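Local coordinates for lipopolysaccharide heptosyltransferase 2 (Escherichia coli, PDB 1PSW), which catalyses the transfer of the second heptose, from ADP-L-glycero-beta-D-manno-heptose, onto heptosyl-Kdo2-lipid A during synthesis of the lipopolysaccharide core, at residues Met14-Gln18 with Leu44-Glu50; Ser19-Leu24 with Tyr135-Tyr140; Ile32-Pro38 with Val51-Met57; Thr170-Leu176 with Gln254-Leu258. All blocks are in the same frame, centred on the assembly; numbering follows the deposited sequence.

Interaction 1 of 4, residues Met14-Gln18 with Leu44-Glu50; sequences MMMSQ and LLSRMPE
Met14 and Met48, both selenomethionines, pack against each other between helix 11-27 and helix 42-45 with the turn and loop that follow it. This sets the first helix of the N-terminal Rossmann-like domain against the helix of the next beta-alpha-beta unit. Met14 has CG anti to its own N (chi1 -180°) and then bends at both later torsions. CG lies 3.9 Å from Leu44 CD2, and the two side chains run past each other in opposite directions. Met14 SE turns to Leu45, 3.7 Å from CD2; these side chains cross at about a right angle. Met48 is extended beyond CG. Its methyl CE lies 3.7 Å from Met14 O and 3.9 Å from Met14 CG. Nearer its own backbone, Met48 SE passes Gln18 CG at 4.0 Å. Met15 adds a looser touch, SE to Leu44 CD1 at 4.2 Å. Leu44 also touches Leu252 and Val256 of helix 252-260.

The polar groups sit at one end. Gln18 and Glu50 cross with amide and carboxylate planes 67° apart. Inside the helix, Ser17 OG donates to Met14 O at 2.6 Å and also bonds to Tyr21 OH. The contact therefore rests mainly on dispersion between selenium, methyl and methylene groups.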
loop_
_atom_site.group_PDB
_atom_site.type_symbol
_atom_site.label_atom_id
_atom_site.label_comp_id
_atom_site.label_asym_id
_atom_site.label_seq_id
_atom_site.Cartn_x
_atom_site.Cartn_y
_atom_site.Cartn_z
HETATM N N MSE A 14 -3.269 0.074 -4.525
HETATM C CA MSE A 14 -4.207 -0.998 -4.213
HETATM C C MSE A 14 -4.701 -0.853 -2.776
HETATM O O MSE A 14 -5.878 -1.057 -2.486
HETATM C CB MSE A 14 -3.540 -2.367 -4.389
HETATM C CG MSE A 14 -4.462 -3.555 -4.088
HETATM SE SE MSE A 14 -6.080 -3.587 -5.192
HETATM C CE MSE A 14 -5.276 -4.040 -6.885
HETATM N N MSE A 15 -3.799 -0.503 -1.873
HETATM C CA MSE A 15 -4.181 -0.337 -0.486
HETATM C C MSE A 15 -5.208 0.805 -0.417
HETATM O O MSE A 15 -6.235 0.687 0.252
HETATM C CB MSE A 15 -2.933 -0.025 0.354
HETATM C CG MSE A 15 -3.078 -0.327 1.865
HETATM SE SE MSE A 15 -3.437 -2.199 2.247
HETATM C CE MSE A 15 -5.281 -2.053 2.873
HETATM N N MSE A 16 -4.938 1.905 -1.122
HETATM C CA MSE A 16 -5.857 3.040 -1.126
HETATM C C MSE A 16 -7.218 2.679 -1.709
HETATM O O MSE A 16 -8.231 3.218 -1.286
HETATM C CB MSE A 16 -5.290 4.210 -1.942
HETATM C CG MSE A 16 -3.973 4.729 -1.461
HETATM SE SE MSE A 16 -4.032 5.047 0.409
HETATM C CE MSE A 16 -5.164 6.566 0.383
ATOM N N SER A 17 -7.239 1.775 -2.685
ATOM C CA SER A 17 -8.494 1.406 -3.317
ATOM C C SER A 17 -9.438 0.726 -2.340
ATOM O O SER A 17 -10.641 0.649 -2.589
ATOM C CB SER A 17 -8.255 0.517 -4.541
ATOM O OG SER A 17 -7.779 -0.770 -4.193
ATOM N N GLN A 18 -8.918 0.249 -1.215
ATOM C CA GLN A 18 -9.798 -0.381 -0.247
ATOM C C GLN A 18 -10.828 0.628 0.247
ATOM O O GLN A 18 -11.932 0.255 0.621
ATOM C CB GLN A 18 -9.026 -0.932 0.955
ATOM C CG GLN A 18 -9.908 -1.818 1.826
ATOM C CD GLN A 18 -9.284 -2.180 3.158
ATOM O OE1 GLN A 18 -9.756 -3.082 3.856
ATOM N NE2 GLN A 18 -8.223 -1.474 3.522
ATOM N N LEU A 44 -2.794 -9.620 -1.417
ATOM C CA LEU A 44 -3.236 -8.449 -0.664
ATOM C C LEU A 44 -4.755 -8.377 -0.611
ATOM O O LEU A 44 -5.347 -8.094 0.439
ATOM C CB LEU A 44 -2.677 -7.177 -1.301
ATOM C CG LEU A 44 -2.847 -5.880 -0.514
ATOM C CD1 LEU A 44 -2.315 -6.060 0.897
ATOM C CD2 LEU A 44 -2.112 -4.755 -1.223
ATOM N N LEU A 45 -5.384 -8.629 -1.751
ATOM C CA LEU A 45 -6.837 -8.607 -1.842
ATOM C C LEU A 45 -7.462 -9.632 -0.906
ATOM O O LEU A 45 -8.559 -9.420 -0.383
ATOM C CB LEU A 45 -7.277 -8.901 -3.277
ATOM C CG LEU A 45 -6.937 -7.819 -4.306
ATOM C CD1 LEU A 45 -7.120 -8.370 -5.710
ATOM C CD2 LEU A 45 -7.818 -6.598 -4.076
ATOM N N SER A 46 -6.770 -10.748 -0.701
ATOM C CA SER A 46 -7.299 -11.799 0.159
ATOM C C SER A 46 -7.348 -11.330 1.611
ATOM O O SER A 46 -8.021 -11.941 2.439
ATOM C CB SER A 46 -6.451 -13.070 0.054
ATOM O OG SER A 46 -5.231 -12.936 0.765
ATOM N N ARG A 47 -6.640 -10.245 1.918
ATOM C CA ARG A 47 -6.638 -9.706 3.268
ATOM C C ARG A 47 -7.739 -8.668 3.466
ATOM O O ARG A 47 -7.950 -8.212 4.589
ATOM C CB ARG A 47 -5.275 -9.083 3.607
ATOM C CG ARG A 47 -4.095 -10.031 3.529
ATOM C CD ARG A 47 -4.260 -11.238 4.443
ATOM N NE ARG A 47 -4.611 -10.876 5.817
ATOM C CZ ARG A 47 -4.650 -11.751 6.819
ATOM N NH1 ARG A 47 -4.354 -13.028 6.597
ATOM N NH2 ARG A 47 -4.997 -11.363 8.036
HETATM N N MSE A 48 -8.423 -8.288 2.382
HETATM C CA MSE A 48 -9.508 -7.303 2.431
HETATM C C MSE A 48 -10.862 -8.008 2.451
HETATM O O MSE A 48 -11.236 -8.685 1.488
HETATM C CB MSE A 48 -9.449 -6.381 1.208
HETATM C CG MSE A 48 -8.194 -5.535 1.118
HETATM SE SE MSE A 48 -8.185 -4.517 -0.502
HETATM C CE MSE A 48 -6.251 -4.297 -0.740
ATOM N N PRO A 49 -11.606 -7.878 3.562
ATOM C CA PRO A 49 -12.921 -8.512 3.688
ATOM C C PRO A 49 -13.995 -7.964 2.747
ATOM O O PRO A 49 -15.001 -8.626 2.491
ATOM C CB PRO A 49 -13.266 -8.303 5.163
ATOM C CG PRO A 49 -12.587 -7.015 5.485
ATOM C CD PRO A 49 -11.248 -7.164 4.799
ATOM N N GLU A 50 -13.781 -6.754 2.242
ATOM C CA GLU A 50 -14.734 -6.130 1.333
ATOM C C GLU A 50 -14.716 -6.771 -0.055
ATOM O O GLU A 50 -15.669 -6.626 -0.827
ATOM C CB GLU A 50 -14.437 -4.632 1.182
ATOM C CG GLU A 50 -14.478 -3.816 2.476
ATOM C CD GLU A 50 -13.260 -4.020 3.365
ATOM O OE1 GLU A 50 -12.187 -4.417 2.850
ATOM O OE2 GLU A 50 -13.370 -3.759 4.584
#

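Interaction 2 of 4, residues Ser19-Leu24 with Tyr135-Tyr140; sequences SLYRTL and YIALAY
Thr23 takes a chi1 of -56°, which places OG1 beside its backbone N and CG2 anti to that N. OG1 can then bond back along helix 11-27, while CG2 points across to Ala139 and Tyr140. Leu20 has CG anti to its N (chi1 170°), and this carries CD1 beside Tyr135 O and Ala139 CB.

OG1 of Thr23 donates to Ser19 O at 2.7 Å. The backbone N of Thr23 reaches the same oxygen from the opposite face of its plane, so two donors grip it. The hydroxyl oxygen of Thr23 also rests on Ile136, 3.8 Å from CG1. Thr23 CG2 lies 3.8 Å from Ala139 CB and 3.6 Å from Tyr140 OH. With an alanine here, OG1 and CG2 are gone, which would probably open a gap beside Ala139, Tyr140 and Ile136 and leave Ser19 O one donor short.

Leu20 CD1 packs 3.6 Å from Ala139 CB and 3.4 Å from Tyr135 O. The small Ala139 also receives Leu24, with CD2 3.8 Å from Ala139 CB. Ser19 CB meets Ile136 CG1 at 3.7 Å, while its OG bonds to Leu156 O.

The contact joins helix 11-27 to residues 135-140, on helix 131-137 and the turn after it. Tyr21 and Leu24 of the first helix pack on strand 32-37, and Leu138 touches Trp108 of strand 104-108.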
loop_
_atom_site.group_PDB
_atom_site.type_symbol
_atom_site.label_atom_id
_atom_site.label_comp_id
_atom_site.label_asym_id
_atom_site.label_seq_id
_atom_site.Cartn_x
_atom_site.Cartn_y
_atom_site.Cartn_z
ATOM N N SER A 19 -10.469 1.910 0.267
ATOM C CA SER A 19 -11.409 2.933 0.720
ATOM C C SER A 19 -12.644 2.980 -0.166
ATOM O O SER A 19 -13.750 3.233 0.316
ATOM C CB SER A 19 -10.750 4.311 0.740
ATOM O OG SER A 19 -9.826 4.402 1.807
ATOM N N LEU A 20 -12.461 2.759 -1.464
ATOM C CA LEU A 20 -13.595 2.741 -2.371
ATOM C C LEU A 20 -14.483 1.537 -2.033
ATOM O O LEU A 20 -15.706 1.670 -1.959
ATOM C CB LEU A 20 -13.132 2.654 -3.835
ATOM C CG LEU A 20 -14.256 2.389 -4.850
ATOM C CD1 LEU A 20 -15.278 3.527 -4.819
ATOM C CD2 LEU A 20 -13.661 2.250 -6.248
ATOM N N TYR A 21 -13.870 0.372 -1.826
ATOM C CA TYR A 21 -14.630 -0.841 -1.503
ATOM C C TYR A 21 -15.404 -0.670 -0.195
ATOM O O TYR A 21 -16.569 -1.072 -0.098
ATOM C CB TYR A 21 -13.712 -2.073 -1.394
ATOM C CG TYR A 21 -12.718 -2.213 -2.540
ATOM C CD1 TYR A 21 -13.003 -1.693 -3.801
ATOM C CD2 TYR A 21 -11.478 -2.823 -2.350
ATOM C CE1 TYR A 21 -12.078 -1.760 -4.843
ATOM C CE2 TYR A 21 -10.544 -2.903 -3.384
ATOM C CZ TYR A 21 -10.854 -2.362 -4.627
ATOM O OH TYR A 21 -9.934 -2.393 -5.643
ATOM N N ARG A 22 -14.758 -0.081 0.810
ATOM C CA ARG A 22 -15.408 0.157 2.091
ATOM C C ARG A 22 -16.557 1.139 1.908
ATOM O O ARG A 22 -17.614 0.986 2.509
ATOM C CB ARG A 22 -14.417 0.725 3.116
ATOM C CG ARG A 22 -13.360 -0.249 3.630
ATOM C CD ARG A 22 -12.656 0.334 4.844
ATOM N NE ARG A 22 -13.564 0.427 5.982
ATOM C CZ ARG A 22 -13.350 1.163 7.070
ATOM N NH1 ARG A 22 -12.250 1.894 7.184
ATOM N NH2 ARG A 22 -14.236 1.153 8.060
ATOM N N THR A 23 -16.348 2.154 1.076
ATOM C CA THR A 23 -17.384 3.146 0.843
ATOM C C THR A 23 -18.554 2.555 0.055
ATOM O O THR A 23 -19.715 2.863 0.335
ATOM C CB THR A 23 -16.817 4.378 0.106
ATOM O OG1 THR A 23 -15.730 4.916 0.866
ATOM C CG2 THR A 23 -17.884 5.455 -0.050
ATOM N N LEU A 24 -18.259 1.694 -0.914
ATOM C CA LEU A 24 -19.309 1.074 -1.719
ATOM C C LEU A 24 -20.255 0.236 -0.872
ATOM O O LEU A 24 -21.464 0.247 -1.083
ATOM C CB LEU A 24 -18.698 0.195 -2.811
ATOM C CG LEU A 24 -18.089 0.924 -4.011
ATOM C CD1 LEU A 24 -17.299 -0.059 -4.854
ATOM C CD2 LEU A 24 -19.182 1.581 -4.827
ATOM N N TYR A 135 -10.485 8.160 -5.003
ATOM C CA TYR A 135 -11.064 6.823 -5.133
ATOM C C TYR A 135 -12.454 6.798 -4.523
ATOM O O TYR A 135 -13.403 6.305 -5.126
ATOM C CB TYR A 135 -10.197 5.766 -4.439
ATOM C CG TYR A 135 -8.985 5.340 -5.233
ATOM C CD1 TYR A 135 -8.959 5.450 -6.626
ATOM C CD2 TYR A 135 -7.876 4.787 -4.598
ATOM C CE1 TYR A 135 -7.860 5.020 -7.360
ATOM C CE2 TYR A 135 -6.775 4.353 -5.325
ATOM C CZ TYR A 135 -6.774 4.473 -6.710
ATOM O OH TYR A 135 -5.687 4.043 -7.439
ATOM N N ILE A 136 -12.562 7.336 -3.314
ATOM C CA ILE A 136 -13.827 7.377 -2.599
ATOM C C ILE A 136 -14.912 8.110 -3.388
ATOM O O ILE A 136 -16.051 7.666 -3.433
ATOM C CB ILE A 136 -13.650 8.046 -1.212
ATOM C CG1 ILE A 136 -12.861 7.115 -0.284
ATOM C CG2 ILE A 136 -15.005 8.404 -0.624
ATOM C CD1 ILE A 136 -12.487 7.733 1.067
ATOM N N ALA A 137 -14.555 9.229 -4.009
ATOM C CA ALA A 137 -15.508 10.021 -4.784
ATOM C C ALA A 137 -16.234 9.229 -5.876
ATOM O O ALA A 137 -17.374 9.553 -6.231
ATOM C CB ALA A 137 -14.805 11.216 -5.409
ATOM N N LEU A 138 -15.588 8.197 -6.410
ATOM C CA LEU A 138 -16.200 7.404 -7.476
ATOM C C LEU A 138 -17.435 6.619 -7.049
ATOM O O LEU A 138 -18.244 6.225 -7.888
ATOM C CB LEU A 138 -15.176 6.442 -8.081
ATOM C CG LEU A 138 -13.946 7.081 -8.731
ATOM C CD1 LEU A 138 -13.065 5.980 -9.300
ATOM C CD2 LEU A 138 -14.363 8.056 -9.833
ATOM N N ALA A 139 -17.582 6.394 -5.748
ATOM C CA ALA A 139 -18.722 5.651 -5.229
ATOM C C ALA A 139 -19.976 6.519 -5.185
ATOM O O ALA A 139 -21.064 6.030 -4.883
ATOM C CB ALA A 139 -18.408 5.122 -3.832
ATOM N N TYR A 140 -19.824 7.806 -5.476
ATOM C CA TYR A 140 -20.958 8.721 -5.460
ATOM C C TYR A 140 -21.354 9.159 -6.862
ATOM O O TYR A 140 -20.554 9.086 -7.801
ATOM C CB TYR A 140 -20.623 9.940 -4.593
ATOM C CG TYR A 140 -20.406 9.571 -3.143
ATOM C CD1 TYR A 140 -21.485 9.340 -2.293
ATOM C CD2 TYR A 140 -19.119 9.396 -2.634
ATOM C CE1 TYR A 140 -21.287 8.940 -0.970
ATOM C CE2 TYR A 140 -18.911 8.997 -1.316
ATOM C CZ TYR A 140 -19.997 8.772 -0.491
ATOM O OH TYR A 140 -19.777 8.396 0.814
#

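Interaction 3 of 4, residues Ile32-Pro38 with Val51-Met57; sequences IIDVMAP and VNEAIPM
Asp34 and Asn52 pair across two parallel strands of a beta-alpha-beta unit in a Rossmann-like sheet, with 51-56 as one of its two edge strands. From Asp34, CB lies 3.9 Å from Ile55 CG1 and 3.7 Å from Glu53 O. CG sits anti to the carbonyl carbon (chi1 -68°), which leads the carboxylate to Asn52; CG is 4.0 Å from Asn52 ND2. At the tip, OD1 accepts from Asn52 ND2 at 3.0 Å, using its syn lone pair. The carboxylate and amide are nearly coplanar, 27° apart. OD2 is hydrogen-bonded to Tyr81 OH and accepts from a water that also donates to Glu53 OE1.

The backbones bond from Asn52 N to Ile33 O at 2.7 Å and from Val35 N to Glu53 O at 3.0 Å. The bond from Ile55 N to Val35 O is weak. Beyond it the strands part, and a water accepts from Ala37 N and reaches Val35 O and Ile55 O.

Met36 packs on the Asp34 side of the sheet, with CE 3.6 Å from Ile55 CG2. Met36 CG lies 3.4 Å from Met57 CG, closer than two carbons usually pack.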
loop_
_atom_site.group_PDB
_atom_site.type_symbol
_atom_site.label_atom_id
_atom_site.label_comp_id
_atom_site.label_asym_id
_atom_site.label_seq_id
_atom_site.Cartn_x
_atom_site.Cartn_y
_atom_site.Cartn_z
ATOM N N ILE A 32 -21.478 -6.734 -3.858
ATOM C CA ILE A 32 -20.548 -7.840 -4.076
ATOM C C ILE A 32 -19.464 -7.284 -4.996
ATOM O O ILE A 32 -19.733 -6.939 -6.152
ATOM C CB ILE A 32 -21.252 -9.038 -4.767
ATOM C CG1 ILE A 32 -22.454 -9.493 -3.931
ATOM C CG2 ILE A 32 -20.274 -10.193 -4.946
ATOM C CD1 ILE A 32 -22.091 -9.977 -2.545
ATOM N N ILE A 33 -18.242 -7.202 -4.480
ATOM C CA ILE A 33 -17.136 -6.620 -5.230
ATOM C C ILE A 33 -16.038 -7.576 -5.682
ATOM O O ILE A 33 -15.383 -8.218 -4.864
ATOM C CB ILE A 33 -16.475 -5.493 -4.403
ATOM C CG1 ILE A 33 -17.531 -4.466 -3.988
ATOM C CG2 ILE A 33 -15.385 -4.817 -5.220
ATOM C CD1 ILE A 33 -17.103 -3.579 -2.820
ATOM N N ASP A 34 -15.847 -7.664 -6.997
ATOM C CA ASP A 34 -14.799 -8.499 -7.566
ATOM C C ASP A 34 -13.727 -7.534 -8.063
ATOM O O ASP A 34 -14.044 -6.475 -8.612
ATOM C CB ASP A 34 -15.327 -9.341 -8.734
ATOM C CG ASP A 34 -16.317 -10.405 -8.290
ATOM O OD1 ASP A 34 -16.242 -10.841 -7.118
ATOM O OD2 ASP A 34 -17.158 -10.822 -9.115
ATOM N N VAL A 35 -12.465 -7.892 -7.864
ATOM C CA VAL A 35 -11.370 -7.031 -8.281
ATOM C C VAL A 35 -10.415 -7.759 -9.203
ATOM O O VAL A 35 -9.928 -8.845 -8.879
ATOM C CB VAL A 35 -10.571 -6.510 -7.066
ATOM C CG1 VAL A 35 -9.446 -5.592 -7.537
ATOM C CG2 VAL A 35 -11.499 -5.768 -6.122
HETATM N N MSE A 36 -10.161 -7.156 -10.359
HETATM C CA MSE A 36 -9.244 -7.719 -11.337
HETATM C C MSE A 36 -7.920 -6.983 -11.217
HETATM O O MSE A 36 -7.867 -5.757 -11.342
HETATM C CB MSE A 36 -9.791 -7.559 -12.752
HETATM C CG MSE A 36 -8.916 -8.226 -13.798
HETATM SE SE MSE A 36 -9.514 -7.885 -15.614
HETATM C CE MSE A 36 -10.989 -9.098 -15.656
ATOM N N ALA A 37 -6.857 -7.735 -10.960
ATOM C CA ALA A 37 -5.521 -7.170 -10.808
ATOM C C ALA A 37 -4.487 -8.246 -11.125
ATOM O O ALA A 37 -4.829 -9.418 -11.261
ATOM C CB ALA A 37 -5.328 -6.666 -9.373
ATOM N N PRO A 38 -3.209 -7.857 -11.266
ATOM C CA PRO A 38 -2.165 -8.839 -11.566
ATOM C C PRO A 38 -2.178 -9.971 -10.545
ATOM O O PRO A 38 -2.732 -9.827 -9.453
ATOM C CB PRO A 38 -0.888 -8.011 -11.494
ATOM C CG PRO A 38 -1.335 -6.676 -11.972
ATOM C CD PRO A 38 -2.657 -6.492 -11.257
ATOM N N VAL A 51 -13.637 -7.479 -0.368
ATOM C CA VAL A 51 -13.490 -8.111 -1.676
ATOM C C VAL A 51 -14.047 -9.530 -1.737
ATOM O O VAL A 51 -13.648 -10.403 -0.970
ATOM C CB VAL A 51 -12.010 -8.123 -2.112
ATOM C CG1 VAL A 51 -11.845 -8.909 -3.404
ATOM C CG2 VAL A 51 -11.533 -6.691 -2.300
ATOM N N ASN A 52 -14.976 -9.746 -2.661
ATOM C CA ASN A 52 -15.596 -11.049 -2.827
ATOM C C ASN A 52 -14.659 -12.031 -3.507
ATOM O O ASN A 52 -14.404 -13.115 -2.987
ATOM C CB ASN A 52 -16.883 -10.932 -3.649
ATOM C CG ASN A 52 -17.519 -12.286 -3.931
ATOM O OD1 ASN A 52 -17.814 -13.048 -3.007
ATOM N ND2 ASN A 52 -17.735 -12.590 -5.209
ATOM N N GLU A 53 -14.144 -11.649 -4.670
ATOM C CA GLU A 53 -13.256 -12.524 -5.423
ATOM C C GLU A 53 -12.222 -11.758 -6.240
ATOM O O GLU A 53 -12.477 -10.647 -6.706
ATOM C CB GLU A 53 -14.083 -13.399 -6.362
ATOM C CG GLU A 53 -13.293 -14.492 -7.054
ATOM C CD GLU A 53 -14.081 -15.170 -8.156
ATOM O OE1 GLU A 53 -15.222 -15.609 -7.891
ATOM O OE2 GLU A 53 -13.557 -15.266 -9.287
ATOM N N ALA A 54 -11.053 -12.363 -6.413
ATOM C CA ALA A 54 -9.986 -11.744 -7.188
ATOM C C ALA A 54 -9.941 -12.370 -8.580
ATOM O O ALA A 54 -9.356 -13.435 -8.769
ATOM C CB ALA A 54 -8.654 -11.932 -6.482
ATOM N N ILE A 55 -10.566 -11.705 -9.550
ATOM C CA ILE A 55 -10.598 -12.190 -10.928
ATOM C C ILE A 55 -9.182 -12.357 -11.476
ATOM O O ILE A 55 -8.451 -11.378 -11.636
ATOM C CB ILE A 55 -11.366 -11.210 -11.845
ATOM C CG1 ILE A 55 -12.761 -10.941 -11.275
ATOM C CG2 ILE A 55 -11.470 -11.781 -13.252
ATOM C CD1 ILE A 55 -13.599 -12.187 -11.073
ATOM N N PRO A 56 -8.779 -13.605 -11.776
ATOM C CA PRO A 56 -7.443 -13.897 -12.307
ATOM C C PRO A 56 -7.273 -13.462 -13.761
ATOM O O PRO A 56 -8.045 -13.860 -14.635
ATOM C CB PRO A 56 -7.332 -15.407 -12.138
ATOM C CG PRO A 56 -8.736 -15.862 -12.377
ATOM C CD PRO A 56 -9.549 -14.849 -11.588
HETATM N N MSE A 57 -6.257 -12.642 -14.010
HETATM C CA MSE A 57 -5.981 -12.153 -15.354
HETATM C C MSE A 57 -5.193 -13.179 -16.161
HETATM O O MSE A 57 -5.290 -13.220 -17.388
HETATM C CB MSE A 57 -5.195 -10.846 -15.289
HETATM C CG MSE A 57 -5.946 -9.704 -14.640
HETATM SE SE MSE A 57 -4.842 -8.122 -14.523
HETATM C CE MSE A 57 -5.244 -7.380 -16.280
HETATM O O HOH W 1 -17.476 -13.375 -8.479
HETATM O O HOH W 2 -7.676 -10.007 -9.271
HETATM O O HOH W 3 -5.056 -11.980 -11.717
#

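Interaction 4 of 4, residues Thr170-Leu176 with Gln254-Leu258; sequences TCNQFSL and QAVIL
Leu258 packs against Thr170, Phe174 and Leu176 where helix 252-260 meets the end of helix 164-173, in the C-terminal parallel-sheet domain. Leu258 CG lies 3.7 Å from Thr170 CG2. CD1 of Leu258 reaches Phe174 CD2 at 3.9 Å, and its CD2 lies 3.9 Å from Leu176 CD1. Ile257 CG2 flanks this patch, 3.6 Å from Thr170 CB.

Gln254 closes the polar side. Its NE2 gives a weak bond to Gln173 OE1 at 3.1 Å, with the amide planes 85° apart. The same NE2 meets the rim of the Phe174 ring, close to in-plane, 3.5 Å from Phe174 CE2. A leucine in place of Gln254 would probably leave Gln173 OE1 without this donor and Gln251 N without its acceptor.

The next shell fixes these groups. Gln254 OE1 accepts from Gln251 N, which holds the amide from its other end. In Thr170, chi1 -56° sets OG1 beside the backbone N, bonded to Glu166 O, and CG2 on the Leu258 side. A Schellman motif ends the helix: Leu176 N bonds to Cys171 O at 2.8 Å, Ser175 N bonds to Asn172 O, and Ser175 has positive phi. This reversal brings Leu176 back to Leu258. The contact is thus chiefly hydrophobic, with one weak amide bond at its margin.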
loop_
_atom_site.group_PDB
_atom_site.type_symbol
_atom_site.label_atom_id
_atom_site.label_comp_id
_atom_site.label_asym_id
_atom_site.label_seq_id
_atom_site.Cartn_x
_atom_site.Cartn_y
_atom_site.Cartn_z
ATOM N N THR A 170 3.050 -17.457 11.119
ATOM C CA THR A 170 3.845 -16.817 10.082
ATOM C C THR A 170 5.252 -16.471 10.573
ATOM O O THR A 170 6.207 -16.577 9.810
ATOM C CB THR A 170 3.092 -15.586 9.521
ATOM O OG1 THR A 170 1.802 -15.998 9.049
ATOM C CG2 THR A 170 3.842 -14.986 8.355
ATOM N N CYS A 171 5.384 -16.081 11.840
ATOM C CA CYS A 171 6.713 -15.795 12.362
ATOM C C CYS A 171 7.546 -17.078 12.342
ATOM O O CYS A 171 8.740 -17.042 12.030
ATOM C CB CYS A 171 6.644 -15.224 13.781
ATOM S SG CYS A 171 6.259 -13.446 13.782
ATOM N N ASN A 172 6.935 -18.214 12.679
ATOM C CA ASN A 172 7.672 -19.480 12.643
ATOM C C ASN A 172 7.944 -19.897 11.192
ATOM O O ASN A 172 8.986 -20.472 10.891
ATOM C CB ASN A 172 6.908 -20.610 13.356
ATOM C CG ASN A 172 6.901 -20.460 14.867
ATOM O OD1 ASN A 172 7.903 -20.067 15.479
ATOM N ND2 ASN A 172 5.774 -20.796 15.481
ATOM N N GLN A 173 6.999 -19.619 10.301
ATOM C CA GLN A 173 7.144 -19.958 8.888
ATOM C C GLN A 173 8.380 -19.284 8.296
ATOM O O GLN A 173 8.985 -19.785 7.351
ATOM C CB GLN A 173 5.880 -19.523 8.147
ATOM C CG GLN A 173 5.874 -19.642 6.637
ATOM C CD GLN A 173 4.473 -19.411 6.105
ATOM O OE1 GLN A 173 3.870 -18.360 6.348
ATOM N NE2 GLN A 173 3.946 -20.384 5.380
ATOM N N PHE A 174 8.760 -18.146 8.863
ATOM C CA PHE A 174 9.923 -17.436 8.369
ATOM C C PHE A 174 11.118 -17.486 9.318
ATOM O O PHE A 174 12.016 -16.648 9.267
ATOM C CB PHE A 174 9.512 -16.011 7.996
ATOM C CG PHE A 174 8.762 -15.947 6.700
ATOM C CD1 PHE A 174 9.456 -15.965 5.493
ATOM C CD2 PHE A 174 7.368 -15.988 6.676
ATOM C CE1 PHE A 174 8.773 -16.029 4.281
ATOM C CE2 PHE A 174 6.675 -16.052 5.468
ATOM C CZ PHE A 174 7.379 -16.077 4.273
ATOM N N SER A 175 11.114 -18.503 10.177
ATOM C CA SER A 175 12.197 -18.741 11.120
ATOM C C SER A 175 12.561 -17.557 11.998
ATOM O O SER A 175 13.741 -17.305 12.253
ATOM C CB SER A 175 13.439 -19.206 10.362
ATOM O OG SER A 175 13.163 -20.374 9.619
ATOM N N LEU A 176 11.547 -16.836 12.457
ATOM C CA LEU A 176 11.776 -15.691 13.318
ATOM C C LEU A 176 11.640 -16.102 14.774
ATOM O O LEU A 176 10.750 -16.876 15.132
ATOM C CB LEU A 176 10.779 -14.575 13.000
ATOM C CG LEU A 176 10.919 -13.953 11.610
ATOM C CD1 LEU A 176 9.806 -12.939 11.379
ATOM C CD2 LEU A 176 12.284 -13.287 11.489
ATOM N N GLN A 254 1.608 -12.667 3.469
ATOM C CA GLN A 254 2.537 -12.962 4.543
ATOM C C GLN A 254 3.207 -11.674 5.024
ATOM O O GLN A 254 3.480 -11.517 6.217
ATOM C CB GLN A 254 3.585 -13.949 4.062
ATOM C CG GLN A 254 2.987 -15.270 3.666
ATOM C CD GLN A 254 3.966 -16.158 2.948
ATOM O OE1 GLN A 254 4.590 -15.748 1.969
ATOM N NE2 GLN A 254 4.106 -17.388 3.426
ATOM N N ALA A 255 3.474 -10.757 4.097
ATOM C CA ALA A 255 4.085 -9.483 4.456
ATOM C C ALA A 255 3.154 -8.703 5.382
ATOM O O ALA A 255 3.599 -8.112 6.366
ATOM C CB ALA A 255 4.386 -8.664 3.197
ATOM N N VAL A 256 1.862 -8.697 5.057
ATOM C CA VAL A 256 0.866 -7.995 5.866
ATOM C C VAL A 256 0.884 -8.523 7.299
ATOM O O VAL A 256 0.896 -7.758 8.258
ATOM C CB VAL A 256 -0.549 -8.196 5.305
ATOM C CG1 VAL A 256 -1.573 -7.753 6.330
ATOM C CG2 VAL A 256 -0.711 -7.388 4.007
ATOM N N ILE A 257 0.879 -9.845 7.430
ATOM C CA ILE A 257 0.891 -10.496 8.733
ATOM C C ILE A 257 2.151 -10.140 9.533
ATOM O O ILE A 257 2.062 -9.727 10.680
ATOM C CB ILE A 257 0.793 -12.042 8.575
ATOM C CG1 ILE A 257 -0.572 -12.418 7.977
ATOM C CG2 ILE A 257 0.996 -12.715 9.930
ATOM C CD1 ILE A 257 -0.644 -13.832 7.415
ATOM N N LEU A 258 3.316 -10.273 8.905
ATOM C CA LEU A 258 4.583 -9.969 9.587
ATOM C C LEU A 258 4.716 -8.500 10.001
ATOM O O LEU A 258 5.247 -8.192 11.068
ATOM C CB LEU A 258 5.769 -10.382 8.713
ATOM C CG LEU A 258 5.918 -11.902 8.544
ATOM C CD1 LEU A 258 7.005 -12.231 7.528
ATOM C CD2 LEU A 258 6.239 -12.545 9.892
#

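How the interactions relate
Interactions 1, 2 and 3 form one connected body around helix 11-27 and the sheet holding strands 32-37 and 51-56. Centres of 1 and 3 are about 10 Å apart; Met14 CE touches Ala37 CB at 3.6 Å. Between 1 and 2, about 13 Å centre to centre, Ser17 N meets Tyr135 CD2 at 3.6 Å. Tyr21 ties 2 to 3, its OH 3.7 Å from Val35 CG1. Interaction 4 belongs to the second Rossmann-like domain, with strands 182-186 and 264-268. It touches only interaction 1, for example Leu44 CD1 to Val256 CG2 at 3.7 Å. In GT-B enzymes the nucleotide sugar binds between the two domains, so interaction 1 probably lies near that cleft.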